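Local coordinates for protein endoglycosidase (Bacteroides thetaiotaomicron, PDB 6Q64) that probably hydrolyses O-glycosyl bonds of complex N-glycans as a glycoside hydrolase family 18 endoglycosidase of a gut Bacteroides, here in an engineered form, at residues E336-Y339 with P340-P343; A45-E48 with E49-T52. The protein carries 1 engineered substitution. All blocks are in the same frame, centred on the assembly; numbering follows the deposited sequence.

Interaction 1: residues E336-Y339 with P340-P343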
loop_
_atom_site.group_PDB
_atom_site.type_symbol
_atom_site.label_atom_id
_atom_site.label_comp_id
_atom_site.label_asym_id
_atom_site.label_seq_id
_atom_site.Cartn_x
_atom_site.Cartn_y
_atom_site.Cartn_z
ATOM N N GLU A 336 3.623 10.180 7.129
ATOM C CA GLU A 336 3.259 11.417 7.810
ATOM C C GLU A 336 4.454 12.109 8.485
ATOM O O GLU A 336 4.332 13.300 8.747
ATOM C CB GLU A 336 2.138 11.177 8.826
ATOM C CG GLU A 336 2.556 10.386 10.049
ATOM C CD GLU A 336 2.405 8.873 9.961
ATOM O OE1 GLU A 336 2.397 8.199 11.045
ATOM O OE2 GLU A 336 2.306 8.362 8.815
ATOM N N TYR A 337 5.584 11.436 8.707
ATOM C CA TYR A 337 6.814 12.046 9.288
ATOM C C TYR A 337 7.463 13.015 8.288
ATOM O O TYR A 337 8.456 13.650 8.667
ATOM C CB TYR A 337 7.816 10.972 9.723
ATOM C CG TYR A 337 7.448 10.238 10.992
ATOM C CD1 TYR A 337 6.192 9.678 11.149
ATOM C CD2 TYR A 337 8.350 10.094 12.040
ATOM C CE1 TYR A 337 5.844 8.969 12.284
ATOM C CE2 TYR A 337 8.016 9.408 13.197
ATOM C CZ TYR A 337 6.758 8.836 13.310
ATOM O OH TYR A 337 6.379 8.139 14.417
ATOM N N ASP A 338 6.925 13.104 7.068
ATOM C CA ASP A 338 7.386 13.986 5.961
ATOM C C ASP A 338 6.655 15.332 6.071
ATOM O O ASP A 338 7.079 16.322 5.406
ATOM C CB ASP A 338 7.062 13.321 4.615
ATOM C CG ASP A 338 7.754 13.833 3.359
ATOM O OD1 ASP A 338 8.715 14.663 3.457
ATOM O OD2 ASP A 338 7.337 13.359 2.284
ATOM N N TYR A 339 5.552 15.337 6.817
ATOM C CA TYR A 339 4.723 16.537 7.059
ATOM C C TYR A 339 5.548 17.618 7.759
ATOM O O TYR A 339 5.574 18.743 7.293
ATOM C CB TYR A 339 3.436 16.183 7.801
ATOM C CG TYR A 339 2.502 17.351 7.859
ATOM C CD1 TYR A 339 2.614 18.298 8.877
ATOM C CD2 TYR A 339 1.568 17.562 6.855
ATOM C CE1 TYR A 339 1.783 19.408 8.919
ATOM C CE2 TYR A 339 0.729 18.669 6.884
ATOM C CZ TYR A 339 0.839 19.592 7.919
ATOM O OH TYR A 339 0.020 20.680 7.938
ATOM N N PRO A 340 6.228 17.382 8.898
ATOM C CA PRO A 340 6.974 18.456 9.541
ATOM C C PRO A 340 8.044 19.053 8.624
ATOM O O PRO A 340 8.700 19.958 9.033
ATOM C CB PRO A 340 7.634 17.835 10.784
ATOM C CG PRO A 340 6.910 16.513 11.014
ATOM C CD PRO A 340 6.177 16.173 9.728
ATOM N N ASN A 341 8.231 18.525 7.426
ATOM C CA ASN A 341 9.303 19.020 6.518
ATOM C C ASN A 341 8.895 20.384 5.933
ATOM O O ASN A 341 7.722 20.755 6.007
ATOM C CB ASN A 341 9.617 18.038 5.371
ATOM C CG ASN A 341 10.689 17.022 5.699
ATOM O OD1 ASN A 341 11.773 17.416 6.099
ATOM N ND2 ASN A 341 10.411 15.738 5.498
ATOM N N ASP A 342 9.839 21.031 5.253
ATOM C CA ASP A 342 9.618 22.297 4.526
ATOM C C ASP A 342 10.015 22.062 3.075
ATOM O O ASP A 342 11.218 21.957 2.747
ATOM C CB ASP A 342 10.375 23.457 5.183
ATOM C CG ASP A 342 10.410 24.726 4.342
ATOM O OD1 ASP A 342 9.546 24.883 3.420
ATOM O OD2 ASP A 342 11.341 25.529 4.577
ATOM N N PRO A 343 9.013 22.023 2.170
ATOM C CA PRO A 343 7.601 22.066 2.544
ATOM C C PRO A 343 7.089 20.795 3.179
ATOM O O PRO A 343 7.747 19.779 3.058
ATOM C CB PRO A 343 6.835 22.101 1.216
ATOM C CG PRO A 343 7.836 21.635 0.171
ATOM C CD PRO A 343 9.201 22.006 0.713
#

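Interaction 2: residues A45-E48 with E49-T52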
loop_
_atom_site.group_PDB
_atom_site.type_symbol
_atom_site.label_atom_id
_atom_site.label_comp_id
_atom_site.label_asym_id
_atom_site.label_seq_id
_atom_site.Cartn_x
_atom_site.Cartn_y
_atom_site.Cartn_z
ATOM N N ALA A 45 -14.227 20.622 4.338
ATOM C CA ALA A 45 -15.147 20.179 3.253
ATOM C C ALA A 45 -15.360 18.651 3.313
ATOM O O ALA A 45 -14.423 17.943 3.674
ATOM C CB ALA A 45 -14.596 20.629 1.917
ATOM N N GLN A 46 -16.567 18.167 2.996
ATOM C CA GLN A 46 -16.982 16.750 3.219
ATOM C C GLN A 46 -17.423 16.067 1.926
ATOM O O GLN A 46 -17.348 14.836 1.876
ATOM C CB GLN A 46 -18.137 16.684 4.220
ATOM C CG GLN A 46 -17.838 17.399 5.534
ATOM C CD GLN A 46 -16.542 16.977 6.190
ATOM O OE1 GLN A 46 -15.988 15.909 5.928
ATOM N NE2 GLN A 46 -16.024 17.831 7.053
ATOM N N THR A 47 -17.887 16.828 0.941
ATOM C CA THR A 47 -18.466 16.298 -0.314
ATOM C C THR A 47 -18.269 17.319 -1.422
ATOM O O THR A 47 -18.145 18.512 -1.099
ATOM C CB THR A 47 -19.975 16.048 -0.187
ATOM O OG1 THR A 47 -20.616 17.316 -0.045
ATOM C CG2 THR A 47 -20.331 15.155 0.980
ATOM N N GLU A 48 -18.350 16.854 -2.667
ATOM C CA GLU A 48 -18.415 17.696 -3.894
ATOM C C GLU A 48 -19.388 18.897 -3.737
ATOM O O GLU A 48 -19.216 19.876 -4.481
ATOM C CB GLU A 48 -18.785 16.790 -5.074
ATOM C CG GLU A 48 -18.499 17.406 -6.431
ATOM C CD GLU A 48 -17.892 16.448 -7.442
ATOM O OE1 GLU A 48 -18.594 15.471 -7.808
ATOM O OE2 GLU A 48 -16.694 16.653 -7.838
ATOM N N GLU A 49 -20.376 18.853 -2.834
ATOM C CA GLU A 49 -21.369 19.956 -2.640
ATOM C C GLU A 49 -20.690 21.155 -1.963
ATOM O O GLU A 49 -21.157 22.260 -2.197
ATOM C CB GLU A 49 -22.607 19.510 -1.839
ATOM C CG GLU A 49 -23.704 18.812 -2.659
ATOM C CD GLU A 49 -23.224 17.914 -3.804
ATOM O OE1 GLU A 49 -22.501 16.909 -3.540
ATOM O OE2 GLU A 49 -23.541 18.233 -4.976
ATOM N N ASP A 50 -19.614 20.958 -1.192
ATOM C CA ASP A 50 -18.938 22.025 -0.393
ATOM C C ASP A 50 -17.899 22.838 -1.208
ATOM O O ASP A 50 -17.330 23.830 -0.640
ATOM C CB ASP A 50 -18.281 21.422 0.851
ATOM C CG ASP A 50 -19.258 20.852 1.864
ATOM O OD1 ASP A 50 -20.209 21.563 2.269
ATOM O OD2 ASP A 50 -19.045 19.699 2.258
ATOM N N LEU A 51 -17.670 22.506 -2.485
ATOM C CA LEU A 51 -16.608 23.105 -3.343
ATOM C C LEU A 51 -17.221 24.003 -4.414
ATOM O O LEU A 51 -18.315 23.735 -4.858
ATOM C CB LEU A 51 -15.846 21.977 -4.046
ATOM C CG LEU A 51 -15.213 20.892 -3.171
ATOM C CD1 LEU A 51 -14.644 19.797 -4.056
ATOM C CD2 LEU A 51 -14.110 21.441 -2.274
ATOM N N THR A 52 -16.478 24.975 -4.906
ATOM C CA THR A 52 -16.893 25.756 -6.092
ATOM C C THR A 52 -16.774 24.868 -7.321
ATOM O O THR A 52 -16.063 23.864 -7.331
ATOM C CB THR A 52 -16.081 27.049 -6.195
ATOM O OG1 THR A 52 -14.698 26.821 -5.901
ATOM C CG2 THR A 52 -16.607 28.080 -5.224
#

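Interaction 1: residues E336-Y339 with P340-P343
D338 and N341 meet round a type I beta turn, which runs from one to the other through Y339 and P340. A short 3-10 segment, ending at D338, leads into it, and Y339 N bonds back to E336 O at 3.1 Å. The turn is closed by N341 N on D338 O, although the position of N341 N is less sure in the model. Further on, the peptide bond before P343 is cis.

The side chains of D338 and N341 also meet, crossing at a slant. N341 ND2 gives a hydrogen bond of 2.9 Å to D338 OD1 and uses the anti lone pair of that oxygen. The bond is bent, with an N-H...acceptor angle of 137°. The carboxylate and amide planes stand nearly at right angles, 84° apart. The same ND2 makes a weak bond of 3.4 Å to D338 O, and W290 O is a stronger partner outside the turn. P340 CD packs against Y339 CB at 3.4 Å and lies 3.6 Å from E336 O, over the end of the 3-10 segment.

The turn lies between strand 329-333 and helix 346-358. With CG turned away from its own N (chi1 -164°), D338 presents its carboxylate to the first turn of that helix. OD1 accepts W347 N and OD2 accepts L348 N, so this one buried side chain ties the turn to the helix start.

Interaction 2: residues A45-E48 with E49-T52
T47 and D50 close a tight turn through a backbone bond of 2.9 Å from D50 N to T47 O. An ST turn lies within it: T47 OG1 accepts E49 N at 3.2 Å. The T47 hydroxyl oxygen reaches that N-H because it sits between its own N and carbonyl carbon (chi1 67°). E49 CB passes 3.5 Å from the same oxygen.

The D50 carboxylate reaches back to the residues before the turn. Its OD2 accepts Q46 N at 3.0 Å, approached on the anti side and somewhat out of the carboxylate plane. T47 N adds a weak bond of 3.4 Å to the same oxygen. One carboxylate oxygen thus gathers two successive backbone N-H groups. A leucine in place of D50 would remove this acceptor, is likely to leave Q46 N without its mate, and would probably let the chain before the turn move.

E48 extends from the turn, and its OE2 forms a salt bridge with R63 of helix 53-65. The buried L51 touches F59 of the same helix. The apolar part of the contact is A45 CB, 3.9 Å from D50 CB and 4.3 Å from L51 CD2.

In the fold
Both contacts are turns of one TIM-barrel domain. Their centres are 26 Å apart, and their nearest atoms about 15 Å. Interaction 2 precedes helix 53-65, ahead of the first barrel strand, 72-76. Interaction 1 follows the last strand, 329-333, which lies beside the first in the sheet. Both meet the chain that follows strand 72-76: E336 O bonds Q88 NE2, and A45 O bonds K92 NZ. In family 18 the catalytic acids lie along the fourth strand, probably 184-189 here, and at its C-terminal end, where an engineered glutamine replaces the glutamate. Interaction 1 is on a loop from that end; its centre is about 20 Å from the chain centre, that of interaction 2 about 27 Å.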